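Local atomic coordinates of condensin complex subunit 3 (Schizosaccharomyces pombe, PDB entry 5OQR), a protein that serves as a regulatory subunit of the condensin complex, which is required to convert interphase chromatin into mitotic-like condensed chromosomes. Residues 509-514 with 526-531; 542-547 with 583-588; 344-349 with 361-366; 315-320 with 331-336. One frame throughout, in Å; residues are numbered along the deposited sequence.

Contact 1: residues 509-514 with 526-531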
loop_
_atom_site.group_PDB
_atom_site.type_symbol
_atom_site.label_atom_id
_atom_site.label_comp_id
_atom_site.label_asym_id
_atom_site.label_seq_id
_atom_site.Cartn_x
_atom_site.Cartn_y
_atom_site.Cartn_z
ATOM N N CYS A 509 1.883 -31.459 -12.691
ATOM C CA CYS A 509 2.998 -32.352 -12.401
ATOM C C CYS A 509 3.965 -32.419 -13.574
ATOM O O CYS A 509 5.185 -32.401 -13.383
ATOM C CB CYS A 509 2.482 -33.753 -12.064
ATOM S SG CYS A 509 1.641 -33.899 -10.484
ATOM N N LEU A 510 3.437 -32.505 -14.794
ATOM C CA LEU A 510 4.294 -32.531 -15.972
ATOM C C LEU A 510 5.128 -31.261 -16.073
ATOM O O LEU A 510 6.305 -31.310 -16.445
ATOM C CB LEU A 510 3.442 -32.721 -17.224
ATOM C CG LEU A 510 4.159 -32.643 -18.572
ATOM C CD1 LEU A 510 5.366 -33.556 -18.615
ATOM C CD2 LEU A 510 3.197 -32.992 -19.684
ATOM N N SER A 511 4.539 -30.115 -15.733
ATOM C CA SER A 511 5.266 -28.853 -15.810
ATOM C C SER A 511 6.497 -28.878 -14.918
ATOM O O SER A 511 7.589 -28.477 -15.336
ATOM C CB SER A 511 4.345 -27.696 -15.421
ATOM O OG SER A 511 3.222 -27.625 -16.279
ATOM N N LEU A 512 6.341 -29.348 -13.678
ATOM C CA LEU A 512 7.453 -29.338 -12.733
ATOM C C LEU A 512 8.573 -30.270 -13.166
ATOM O O LEU A 512 9.732 -30.051 -12.801
ATOM C CB LEU A 512 6.958 -29.723 -11.340
ATOM C CG LEU A 512 6.053 -28.700 -10.654
ATOM C CD1 LEU A 512 5.390 -29.310 -9.438
ATOM C CD2 LEU A 512 6.846 -27.466 -10.262
ATOM N N VAL A 513 8.256 -31.313 -13.933
ATOM C CA VAL A 513 9.304 -32.183 -14.452
ATOM C C VAL A 513 10.032 -31.499 -15.596
ATOM O O VAL A 513 11.237 -31.699 -15.785
ATOM C CB VAL A 513 8.711 -33.536 -14.887
ATOM C CG1 VAL A 513 9.792 -34.442 -15.451
ATOM C CG2 VAL A 513 8.029 -34.209 -13.718
ATOM N N CYS A 514 9.321 -30.682 -16.374
ATOM C CA CYS A 514 9.959 -29.945 -17.456
ATOM C C CYS A 514 10.971 -28.941 -16.927
ATOM O O CYS A 514 11.947 -28.626 -17.613
ATOM C CB CYS A 514 8.898 -29.244 -18.298
ATOM S SG CYS A 514 7.902 -30.371 -19.278
ATOM N N PRO A 526 4.893 -27.487 -27.490
ATOM C CA PRO A 526 3.675 -27.565 -28.314
ATOM C C PRO A 526 2.431 -27.923 -27.523
ATOM O O PRO A 526 1.349 -27.393 -27.803
ATOM C CB PRO A 526 4.027 -28.649 -29.342
ATOM C CG PRO A 526 5.506 -28.609 -29.439
ATOM C CD PRO A 526 6.006 -28.256 -28.072
ATOM N N LEU A 527 2.556 -28.814 -26.540
ATOM C CA LEU A 527 1.399 -29.208 -25.744
ATOM C C LEU A 527 0.833 -28.019 -24.980
ATOM O O LEU A 527 -0.375 -27.764 -25.008
ATOM C CB LEU A 527 1.791 -30.328 -24.781
ATOM C CG LEU A 527 0.702 -30.811 -23.821
ATOM C CD1 LEU A 527 -0.459 -31.420 -24.586
ATOM C CD2 LEU A 527 1.279 -31.806 -22.846
ATOM N N TYR A 528 1.697 -27.275 -24.289
ATOM C CA TYR A 528 1.230 -26.151 -23.490
ATOM C C TYR A 528 0.750 -24.987 -24.345
ATOM O O TYR A 528 -0.022 -24.157 -23.854
ATOM C CB TYR A 528 2.337 -25.705 -22.541
ATOM C CG TYR A 528 2.565 -26.707 -21.438
ATOM C CD1 TYR A 528 3.633 -27.588 -21.481
ATOM C CD2 TYR A 528 1.686 -26.791 -20.368
ATOM C CE1 TYR A 528 3.832 -28.512 -20.478
ATOM C CE2 TYR A 528 1.874 -27.710 -19.363
ATOM C CZ TYR A 528 2.945 -28.568 -19.421
ATOM O OH TYR A 528 3.130 -29.482 -18.413
ATOM N N LEU A 529 1.183 -24.902 -25.603
ATOM C CA LEU A 529 0.569 -23.951 -26.523
ATOM C C LEU A 529 -0.823 -24.415 -26.927
ATOM O O LEU A 529 -1.754 -23.608 -27.007
ATOM C CB LEU A 529 1.451 -23.765 -27.755
ATOM C CG LEU A 529 2.838 -23.184 -27.492
ATOM C CD1 LEU A 529 3.703 -23.310 -28.727
ATOM C CD2 LEU A 529 2.741 -21.730 -27.055
ATOM N N HIS A 530 -0.980 -25.715 -27.180
ATOM C CA HIS A 530 -2.305 -26.267 -27.444
ATOM C C HIS A 530 -3.219 -26.116 -26.237
ATOM O O HIS A 530 -4.439 -25.992 -26.393
ATOM C CB HIS A 530 -2.183 -27.738 -27.841
ATOM C CG HIS A 530 -3.489 -28.380 -28.192
ATOM N ND1 HIS A 530 -4.142 -29.250 -27.347
ATOM C CD2 HIS A 530 -4.265 -28.276 -29.297
ATOM C CE1 HIS A 530 -5.263 -29.656 -27.916
ATOM N NE2 HIS A 530 -5.361 -29.080 -29.099
ATOM N N CYS A 531 -2.654 -26.115 -25.029
ATOM C CA CYS A 531 -3.469 -25.912 -23.836
ATOM C C CYS A 531 -4.045 -24.504 -23.793
ATOM O O CYS A 531 -5.172 -24.303 -23.330
ATOM C CB CYS A 531 -2.641 -26.187 -22.579
ATOM S SG CYS A 531 -2.359 -27.936 -22.232
#
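Y528 reaches from helix 518-534 across to L510 and S511 of helix 500-514, joining two consecutive helices of an alpha-helical HEAT-repeat solenoid, residues 509-514 falling in HEAT 7 and residues 526-531 in HEAT 8. The axes of the two short segments run roughly antiparallel, at 142°, and stay 12.4 Å apart at their closest. Even the nearest CA pair, that of S511 and Y528, is 9.1 Å apart, so long side chains have to bridge the gap. The tight part lies round the phenol. With CG beside the backbone N and anti to the carbonyl carbon (chi1 -71°), the tyrosine ring extends toward the other helix and delivers OH between two neighbouring residues: L510 CG is 3.3 Å from Y528 OH, and the S511 side chain comes to it obliquely to the ring. This buried oxygen is satisfied within the first helix, by a hydrogen bond with the carbonyl O of L507, one turn before S511. The S511 hydroxyl is hydrogen-bonded to the same carbonyl and to T546 OG1 of helix 537-554, so a third helix closes this polar cluster. The looser side is at L527, which is partly exposed. It gives up far less surface than Y528 and meets the first helix through one methyl group. Together the segments bury 171 Å², most of it on Y528 and L510. At the loose margin, L527 CD2 lies against L510 CD2 at 3.9 Å, methyl to methyl.

Contact 2: residues 542-547 with 583-588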
loop_
_atom_site.group_PDB
_atom_site.type_symbol
_atom_site.label_atom_id
_atom_site.label_comp_id
_atom_site.label_asym_id
_atom_site.label_seq_id
_atom_site.Cartn_x
_atom_site.Cartn_y
_atom_site.Cartn_z
ATOM N N THR A 542 -2.276 -22.327 -16.596
ATOM C CA THR A 542 -1.234 -23.338 -16.451
ATOM C C THR A 542 -0.189 -23.195 -17.547
ATOM O O THR A 542 1.006 -23.390 -17.304
ATOM C CB THR A 542 -1.854 -24.739 -16.470
ATOM O OG1 THR A 542 -2.670 -24.913 -15.309
ATOM C CG2 THR A 542 -0.781 -25.823 -16.484
ATOM N N ALA A 543 -0.622 -22.853 -18.760
ATOM C CA ALA A 543 0.315 -22.662 -19.861
ATOM C C ALA A 543 1.227 -21.470 -19.606
ATOM O O ALA A 543 2.445 -21.561 -19.786
ATOM C CB ALA A 543 -0.452 -22.486 -21.170
ATOM N N ILE A 544 0.654 -20.341 -19.180
ATOM C CA ILE A 544 1.451 -19.134 -18.958
ATOM C C ILE A 544 2.528 -19.392 -17.913
ATOM O O ILE A 544 3.695 -19.030 -18.098
ATOM C CB ILE A 544 0.545 -17.957 -18.548
ATOM C CG1 ILE A 544 -0.487 -17.647 -19.637
ATOM C CG2 ILE A 544 1.377 -16.712 -18.243
ATOM C CD1 ILE A 544 0.091 -17.140 -20.940
ATOM N N ARG A 545 2.151 -20.004 -16.790
ATOM C CA ARG A 545 3.130 -20.272 -15.741
ATOM C C ARG A 545 4.196 -21.245 -16.219
ATOM O O ARG A 545 5.387 -21.063 -15.942
ATOM C CB ARG A 545 2.437 -20.824 -14.494
ATOM C CG ARG A 545 1.407 -19.902 -13.870
ATOM C CD ARG A 545 0.959 -20.431 -12.514
ATOM N NE ARG A 545 -0.328 -19.880 -12.102
ATOM C CZ ARG A 545 -1.504 -20.444 -12.347
ATOM N NH1 ARG A 545 -1.578 -21.591 -13.008
ATOM N NH2 ARG A 545 -2.616 -19.859 -11.927
ATOM N N THR A 546 3.788 -22.290 -16.935
ATOM C CA THR A 546 4.736 -23.307 -17.376
ATOM C C THR A 546 5.736 -22.731 -18.367
ATOM O O THR A 546 6.952 -22.851 -18.179
ATOM C CB THR A 546 3.983 -24.482 -17.997
ATOM O OG1 THR A 546 3.005 -24.963 -17.070
ATOM C CG2 THR A 546 4.939 -25.606 -18.352
ATOM N N LEU A 547 5.241 -22.104 -19.434
ATOM C CA LEU A 547 6.129 -21.554 -20.452
ATOM C C LEU A 547 7.017 -20.459 -19.874
ATOM O O LEU A 547 8.200 -20.364 -20.220
ATOM C CB LEU A 547 5.304 -21.033 -21.626
ATOM C CG LEU A 547 4.663 -22.147 -22.459
ATOM C CD1 LEU A 547 3.427 -21.656 -23.181
ATOM C CD2 LEU A 547 5.663 -22.701 -23.447
ATOM N N GLN A 583 -5.535 -12.126 -17.035
ATOM C CA GLN A 583 -4.872 -10.896 -17.446
ATOM C C GLN A 583 -3.735 -10.550 -16.497
ATOM O O GLN A 583 -2.617 -10.244 -16.929
ATOM C CB GLN A 583 -5.885 -9.758 -17.500
ATOM C CG GLN A 583 -5.417 -8.545 -18.276
ATOM C CD GLN A 583 -6.306 -7.345 -18.047
ATOM O OE1 GLN A 583 -6.764 -7.103 -16.932
ATOM N NE2 GLN A 583 -6.568 -6.592 -19.108
ATOM N N THR A 584 -4.005 -10.586 -15.192
ATOM C CA THR A 584 -2.961 -10.312 -14.213
ATOM C C THR A 584 -1.796 -11.277 -14.363
ATOM O O THR A 584 -0.653 -10.924 -14.054
ATOM C CB THR A 584 -3.532 -10.402 -12.798
ATOM O OG1 THR A 584 -4.660 -9.528 -12.681
ATOM C CG2 THR A 584 -2.483 -10.009 -11.764
ATOM N N LEU A 585 -2.063 -12.495 -14.829
ATOM C CA LEU A 585 -1.005 -13.489 -14.947
ATOM C C LEU A 585 -0.105 -13.196 -16.140
ATOM O O LEU A 585 1.123 -13.230 -16.022
ATOM C CB LEU A 585 -1.614 -14.887 -15.059
ATOM C CG LEU A 585 -0.618 -16.044 -15.007
ATOM C CD1 LEU A 585 0.127 -16.062 -13.683
ATOM C CD2 LEU A 585 -1.341 -17.354 -15.235
ATOM N N GLY A 586 -0.701 -12.916 -17.299
ATOM C CA GLY A 586 0.092 -12.494 -18.440
ATOM C C GLY A 586 0.940 -11.277 -18.125
ATOM O O GLY A 586 2.129 -11.232 -18.446
ATOM N N ALA A 587 0.341 -10.281 -17.472
ATOM C CA ALA A 587 1.095 -9.097 -17.080
ATOM C C ALA A 587 2.262 -9.464 -16.179
ATOM O O ALA A 587 3.375 -8.957 -16.353
ATOM C CB ALA A 587 0.176 -8.095 -16.382
ATOM N N GLU A 588 2.029 -10.347 -15.207
ATOM C CA GLU A 588 3.096 -10.737 -14.294
ATOM C C GLU A 588 4.185 -11.514 -15.022
ATOM O O GLU A 588 5.375 -11.273 -14.804
ATOM C CB GLU A 588 2.524 -11.562 -13.144
ATOM C CG GLU A 588 3.475 -11.725 -11.976
ATOM C CD GLU A 588 2.861 -12.490 -10.823
ATOM O OE1 GLU A 588 1.663 -12.833 -10.903
ATOM O OE2 GLU A 588 3.578 -12.749 -9.835
#
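L585 has the largest buried surface here, its branched end reaching from helix 580-597 between I544 and R545 of helix 537-554. One methyl serves both partners: L585 CD2 is 3.9 Å from I544 CB and 4.0 Å from R545 CG. Holding CG anti to the backbone N (chi1 -172°) extends the leucine toward the opposite helix, where it slides past I544 in the reverse direction. I544 also brings CG2 to 3.9 Å from L585 CG, and the same methyl lies near the CA of G586. The short axes are almost parallel, 12° apart in direction and separated by 10.0 Å, as expected for equivalent helices of successive helical hairpins in a HEAT-type solenoid; helix 563-574 intervenes along the chain and also packs on I544. R545 contributes chiefly its aliphatic stem. Its chain, extended from CG to NE, crosses the leucine at about a right angle, leaving L585 CD2 4.0 Å above the guanidinium plane, offset toward the rim. Cutting L585 back to an alanine would probably open a gap between the helices and leave the R545 stem freer to shift. Aromatic packing from the chain of another protein reaches R545 and L585 as well.

Contact 3: residues 344-349 with 361-366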
loop_
_atom_site.group_PDB
_atom_site.type_symbol
_atom_site.label_atom_id
_atom_site.label_comp_id
_atom_site.label_asym_id
_atom_site.label_seq_id
_atom_site.Cartn_x
_atom_site.Cartn_y
_atom_site.Cartn_z
ATOM N N GLU A 344 2.080 -36.111 16.888
ATOM C CA GLU A 344 1.337 -37.362 16.773
ATOM C C GLU A 344 0.106 -37.380 17.671
ATOM O O GLU A 344 -0.921 -37.952 17.292
ATOM C CB GLU A 344 2.254 -38.545 17.071
ATOM C CG GLU A 344 3.315 -38.736 15.999
ATOM C CD GLU A 344 3.625 -40.185 15.715
ATOM O OE1 GLU A 344 4.514 -40.742 16.391
ATOM O OE2 GLU A 344 2.978 -40.769 14.816
ATOM N N ARG A 345 0.176 -36.760 18.850
ATOM C CA ARG A 345 -1.036 -36.569 19.639
ATOM C C ARG A 345 -2.082 -35.804 18.845
ATOM O O ARG A 345 -3.280 -36.094 18.936
ATOM C CB ARG A 345 -0.724 -35.818 20.934
ATOM C CG ARG A 345 0.170 -36.552 21.901
ATOM C CD ARG A 345 0.288 -35.795 23.213
ATOM N NE ARG A 345 -0.888 -35.966 24.066
ATOM C CZ ARG A 345 -1.828 -35.047 24.274
ATOM N NH1 ARG A 345 -1.760 -33.853 23.701
ATOM N NH2 ARG A 345 -2.848 -35.326 25.076
ATOM N N GLN A 346 -1.646 -34.816 18.061
ATOM C CA GLN A 346 -2.586 -33.968 17.341
ATOM C C GLN A 346 -3.243 -34.709 16.186
ATOM O O GLN A 346 -4.388 -34.407 15.833
ATOM C CB GLN A 346 -1.866 -32.715 16.841
ATOM C CG GLN A 346 -2.749 -31.484 16.744
ATOM C CD GLN A 346 -3.315 -31.055 18.084
ATOM O OE1 GLN A 346 -4.499 -30.749 18.199
ATOM N NE2 GLN A 346 -2.469 -31.026 19.105
ATOM N N TYR A 347 -2.546 -35.675 15.583
ATOM C CA TYR A 347 -3.170 -36.516 14.565
ATOM C C TYR A 347 -4.453 -37.149 15.082
ATOM O O TYR A 347 -5.436 -37.273 14.344
ATOM C CB TYR A 347 -2.206 -37.612 14.116
ATOM C CG TYR A 347 -1.018 -37.151 13.314
ATOM C CD1 TYR A 347 -1.114 -36.093 12.422
ATOM C CD2 TYR A 347 0.205 -37.787 13.444
ATOM C CE1 TYR A 347 -0.023 -35.681 11.689
ATOM C CE2 TYR A 347 1.295 -37.386 12.724
ATOM C CZ TYR A 347 1.178 -36.334 11.847
ATOM O OH TYR A 347 2.275 -35.941 11.128
ATOM N N VAL A 348 -4.454 -37.575 16.345
ATOM C CA VAL A 348 -5.638 -38.205 16.919
ATOM C C VAL A 348 -6.841 -37.278 16.801
ATOM O O VAL A 348 -7.951 -37.715 16.476
ATOM C CB VAL A 348 -5.368 -38.605 18.383
ATOM C CG1 VAL A 348 -6.616 -39.196 19.026
ATOM C CG2 VAL A 348 -4.217 -39.595 18.459
ATOM N N SER A 349 -6.640 -35.986 17.059
ATOM C CA SER A 349 -7.726 -35.018 16.996
ATOM C C SER A 349 -8.281 -34.839 15.589
ATOM O O SER A 349 -9.349 -34.239 15.439
ATOM C CB SER A 349 -7.253 -33.669 17.538
ATOM O OG SER A 349 -7.056 -33.717 18.938
ATOM N N PHE A 361 -4.650 -26.573 11.756
ATOM C CA PHE A 361 -3.883 -25.362 12.019
ATOM C C PHE A 361 -2.777 -25.619 13.032
ATOM O O PHE A 361 -1.654 -25.128 12.868
ATOM C CB PHE A 361 -4.820 -24.258 12.507
ATOM C CG PHE A 361 -4.162 -22.918 12.640
ATOM C CD1 PHE A 361 -3.846 -22.172 11.517
ATOM C CD2 PHE A 361 -3.868 -22.397 13.887
ATOM C CE1 PHE A 361 -3.242 -20.940 11.636
ATOM C CE2 PHE A 361 -3.266 -21.162 14.011
ATOM C CZ PHE A 361 -2.952 -20.433 12.885
ATOM N N ILE A 362 -3.072 -26.389 14.082
ATOM C CA ILE A 362 -2.065 -26.692 15.098
ATOM C C ILE A 362 -0.917 -27.484 14.487
ATOM O O ILE A 362 0.259 -27.166 14.692
ATOM C CB ILE A 362 -2.709 -27.448 16.274
ATOM C CG1 ILE A 362 -3.732 -26.555 16.977
ATOM C CG2 ILE A 362 -1.650 -27.913 17.269
ATOM C CD1 ILE A 362 -4.649 -27.294 17.922
ATOM N N ILE A 363 -1.242 -28.540 13.739
ATOM C CA ILE A 363 -0.206 -29.339 13.089
ATOM C C ILE A 363 0.623 -28.468 12.156
ATOM O O ILE A 363 1.849 -28.601 12.082
ATOM C CB ILE A 363 -0.845 -30.529 12.346
ATOM C CG1 ILE A 363 -1.454 -31.507 13.352
ATOM C CG2 ILE A 363 0.183 -31.244 11.467
ATOM C CD1 ILE A 363 -2.377 -32.534 12.735
ATOM N N GLU A 364 -0.035 -27.564 11.431
ATOM C CA GLU A 364 0.675 -26.630 10.564
ATOM C C GLU A 364 1.743 -25.865 11.339
ATOM O O GLU A 364 2.893 -25.764 10.901
ATOM C CB GLU A 364 -0.327 -25.669 9.929
ATOM C CG GLU A 364 0.255 -24.745 8.887
ATOM C CD GLU A 364 -0.812 -23.904 8.214
ATOM O OE1 GLU A 364 -0.545 -22.721 7.911
ATOM O OE2 GLU A 364 -1.926 -24.426 8.001
ATOM N N GLN A 365 1.381 -25.333 12.504
ATOM C CA GLN A 365 2.342 -24.579 13.303
ATOM C C GLN A 365 3.497 -25.459 13.760
ATOM O O GLN A 365 4.653 -25.020 13.771
ATOM C CB GLN A 365 1.639 -23.945 14.504
ATOM C CG GLN A 365 0.500 -23.006 14.137
ATOM C CD GLN A 365 0.868 -22.056 13.014
ATOM O OE1 GLN A 365 1.953 -21.480 13.005
ATOM N NE2 GLN A 365 -0.030 -21.902 12.049
ATOM N N LEU A 366 3.211 -26.705 14.142
ATOM C CA LEU A 366 4.267 -27.589 14.619
ATOM C C LEU A 366 5.233 -27.951 13.499
ATOM O O LEU A 366 6.441 -28.070 13.727
ATOM C CB LEU A 366 3.658 -28.850 15.232
ATOM C CG LEU A 366 2.788 -28.655 16.477
ATOM C CD1 LEU A 366 2.264 -29.993 16.963
ATOM C CD2 LEU A 366 3.558 -27.953 17.584
#
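Q346 begins the contact along residues 344-349, lying over I362 and I363 of helix 356-372, and gives the largest share of the 232 Å² buried. Its chain bends at chi2 (62°), which lays the aliphatic part mainly against I363 and the amide against I362. Q346 CG is 3.6 Å from I363 CG1, the two side chains sliding past each other in opposite directions. Farther out, the amide carbon Q346 CD sits 3.6 Å from I362 CG2, and I362 CD1 touches OE1. That oxygen is hydrogen-bonded to S359 OG, just before the second segment, so the amide has a polar partner despite its apolar surroundings. Replacing Q346 with an alanine would probably leave S359 OG without this acceptor and uncover the methyl groups of I362. Next comes Y347, which leaves its backbone pointing away from the other helix, although its ring swings back: Y347 CD1 is 3.8 Å from I363 CD1, with the two side chains crossing nearly at right angles. The phenol OH is hydrogen-bonded to H405 NE2 of helix 399-412. With the short axes 9.9 Å apart and 165° between their directions, two helices consecutive in the chain pack as an antiparallel pair, the helical hairpin from which alpha-solenoids are built.

Contact 4: residues 315-320 with 331-336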
loop_
_atom_site.group_PDB
_atom_site.type_symbol
_atom_site.label_atom_id
_atom_site.label_comp_id
_atom_site.label_asym_id
_atom_site.label_seq_id
_atom_site.Cartn_x
_atom_site.Cartn_y
_atom_site.Cartn_z
ATOM N N ARG A 315 4.940 -20.953 17.555
ATOM C CA ARG A 315 5.626 -20.912 16.268
ATOM C C ARG A 315 6.205 -19.530 15.997
ATOM O O ARG A 315 7.287 -19.405 15.412
ATOM C CB ARG A 315 4.664 -21.331 15.156
ATOM C CG ARG A 315 5.128 -20.992 13.744
ATOM C CD ARG A 315 4.587 -19.641 13.288
ATOM N NE ARG A 315 4.924 -19.351 11.896
ATOM C CZ ARG A 315 4.076 -19.407 10.873
ATOM N NH1 ARG A 315 4.504 -19.124 9.653
ATOM N NH2 ARG A 315 2.805 -19.738 11.053
ATOM N N THR A 316 5.495 -18.476 16.406
ATOM C CA THR A 316 5.997 -17.121 16.201
ATOM C C THR A 316 7.120 -16.799 17.179
ATOM O O THR A 316 8.130 -16.199 16.795
ATOM C CB THR A 316 4.860 -16.110 16.345
ATOM O OG1 THR A 316 3.767 -16.488 15.498
ATOM C CG2 THR A 316 5.334 -14.718 15.949
ATOM N N PHE A 317 6.952 -17.177 18.447
ATOM C CA PHE A 317 8.016 -17.010 19.430
ATOM C C PHE A 317 9.299 -17.677 18.951
ATOM O O PHE A 317 10.384 -17.091 19.015
ATOM C CB PHE A 317 7.563 -17.587 20.773
ATOM C CG PHE A 317 8.661 -17.719 21.788
ATOM C CD1 PHE A 317 8.923 -16.697 22.679
ATOM C CD2 PHE A 317 9.417 -18.875 21.864
ATOM C CE1 PHE A 317 9.926 -16.819 23.616
ATOM C CE2 PHE A 317 10.422 -19.001 22.798
ATOM C CZ PHE A 317 10.675 -17.973 23.676
ATOM N N ASN A 318 9.185 -18.912 18.462
ATOM C CA ASN A 318 10.341 -19.606 17.908
ATOM C C ASN A 318 10.883 -18.872 16.687
ATOM O O ASN A 318 12.100 -18.808 16.479
ATOM C CB ASN A 318 9.952 -21.043 17.556
ATOM C CG ASN A 318 11.107 -21.850 17.009
ATOM O OD1 ASN A 318 12.048 -22.170 17.728
ATOM N ND2 ASN A 318 11.032 -22.200 15.732
ATOM N N GLU A 319 9.993 -18.304 15.875
ATOM C CA GLU A 319 10.424 -17.561 14.695
ATOM C C GLU A 319 11.203 -16.310 15.083
ATOM O O GLU A 319 12.228 -15.994 14.469
ATOM C CB GLU A 319 9.204 -17.196 13.852
ATOM C CG GLU A 319 9.460 -17.138 12.363
ATOM C CD GLU A 319 8.185 -17.292 11.559
ATOM O OE1 GLU A 319 7.569 -16.262 11.216
ATOM O OE2 GLU A 319 7.789 -18.445 11.285
ATOM N N ILE A 320 10.732 -15.588 16.101
ATOM C CA ILE A 320 11.414 -14.377 16.550
ATOM C C ILE A 320 12.806 -14.716 17.068
ATOM O O ILE A 320 13.814 -14.169 16.606
ATOM C CB ILE A 320 10.577 -13.660 17.626
ATOM C CG1 ILE A 320 9.269 -13.144 17.025
ATOM C CG2 ILE A 320 11.360 -12.508 18.251
ATOM C CD1 ILE A 320 8.235 -12.757 18.057
ATOM N N ASP A 331 15.888 -22.357 24.103
ATOM C CA ASP A 331 15.932 -23.555 24.930
ATOM C C ASP A 331 14.562 -23.914 25.485
ATOM O O ASP A 331 14.373 -25.038 25.959
ATOM C CB ASP A 331 16.925 -23.366 26.079
ATOM C CG ASP A 331 18.373 -23.464 25.626
ATOM O OD1 ASP A 331 18.648 -24.205 24.660
ATOM O OD2 ASP A 331 19.238 -22.803 26.240
ATOM N N LYS A 332 13.602 -22.989 25.436
ATOM C CA LYS A 332 12.250 -23.286 25.885
ATOM C C LYS A 332 11.444 -24.044 24.842
ATOM O O LYS A 332 10.408 -24.624 25.180
ATOM C CB LYS A 332 11.529 -21.990 26.252
ATOM C CG LYS A 332 12.267 -21.166 27.284
ATOM C CD LYS A 332 11.486 -19.930 27.675
ATOM C CE LYS A 332 12.288 -19.061 28.621
ATOM N NZ LYS A 332 11.448 -18.026 29.276
ATOM N N MET A 333 11.890 -24.052 23.593
ATOM C CA MET A 333 11.220 -24.832 22.570
ATOM C C MET A 333 11.655 -26.293 22.658
ATOM O O MET A 333 12.790 -26.588 23.037
ATOM C CB MET A 333 11.536 -24.280 21.185
ATOM C CG MET A 333 10.966 -22.896 20.919
ATOM S SD MET A 333 9.166 -22.858 20.849
ATOM C CE MET A 333 8.747 -22.399 22.527
ATOM N N PRO A 334 10.772 -27.222 22.310
ATOM C CA PRO A 334 11.040 -28.636 22.576
ATOM C C PRO A 334 12.010 -29.239 21.575
ATOM O O PRO A 334 12.227 -28.723 20.479
ATOM C CB PRO A 334 9.657 -29.280 22.449
ATOM C CG PRO A 334 8.951 -28.432 21.465
ATOM C CD PRO A 334 9.459 -27.026 21.673
ATOM N N GLU A 335 12.595 -30.358 21.985
ATOM C CA GLU A 335 13.417 -31.151 21.093
ATOM C C GLU A 335 12.530 -31.876 20.086
ATOM O O GLU A 335 11.330 -32.070 20.299
ATOM C CB GLU A 335 14.251 -32.154 21.890
ATOM C CG GLU A 335 15.081 -31.525 23.007
ATOM C CD GLU A 335 16.515 -31.271 22.595
ATOM O OE1 GLU A 335 17.248 -32.253 22.353
ATOM O OE2 GLU A 335 16.909 -30.088 22.503
ATOM N N VAL A 336 13.137 -32.279 18.970
ATOM C CA VAL A 336 12.369 -32.913 17.903
ATOM C C VAL A 336 11.662 -34.162 18.408
ATOM O O VAL A 336 10.573 -34.503 17.931
ATOM C CB VAL A 336 13.286 -33.234 16.707
ATOM C CG1 VAL A 336 13.888 -31.964 16.143
ATOM C CG2 VAL A 336 14.368 -34.190 17.126
#
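A methionine thioether carried by a non-helical linker, M333, packs against F317 and N318 of helix 308-324 in a Met-aromatic contact. The sulfur takes the edge of the phenyl group: M333 SD is 5.4 Å from the centroid of the F317 ring and 79° off its normal. The methyl comes closer, with M333 CE 3.6 Å from F317 CD2 and next nearest to CE2, an approach oblique to the ring. Bends at chi2 (-67°) and chi3 (95°) fold the thioether back so that this one side chain serves two neighbours on the helix. Its other side meets N318, where M333 SD lies 3.8 Å from N318 CB, and M333 CG approaches N318 OD1 at 3.4 Å. This asparagine is in the contact for its carbon and oxygen surface, while its amide nitrogen is turned to another partner, ND2 being hydrogen-bonded to S372 OG. The CA atoms of N318 and M333 are 7.1 Å apart, the nearest such pair between the segments. The linker joins helix 327-330 to helix 336-348, and E335 occupies the N-cap position of the latter. Other aromatic rings add to the packing: F298 meets both F317 and M333, and W303 of helix 300-304 also packs on M333. Of the 180 Å² buried between the segments, M333 and F317 supply most. No hydrogen bond or salt bridge crosses the contact, so the linker is held against the helix at this point by dispersion and sulfur-aromatic packing, while R315 and E319 pair with each other along their own helix.

Overall arrangement
Along the chain the order is contact 4, contact 3, contact 1, contact 2, each closing before the next opens. Contacts 4 and 3 form one neighbourhood, their centres about 16 Å apart, linked by a probable hydrogen bond between R315 NH2 and Q365 OE1. Contacts 1 and 2 form another, with centres about 13 Å apart; helices 518-534 and 537-554 follow each other in sequence, and S511 meets T546 there. Between the neighbourhoods, centres are about 36 to 41 Å apart and no atoms touch. Local packing thus passes from helix to helix along the solenoid, and in the later pair its surface also adjoins another protein chain.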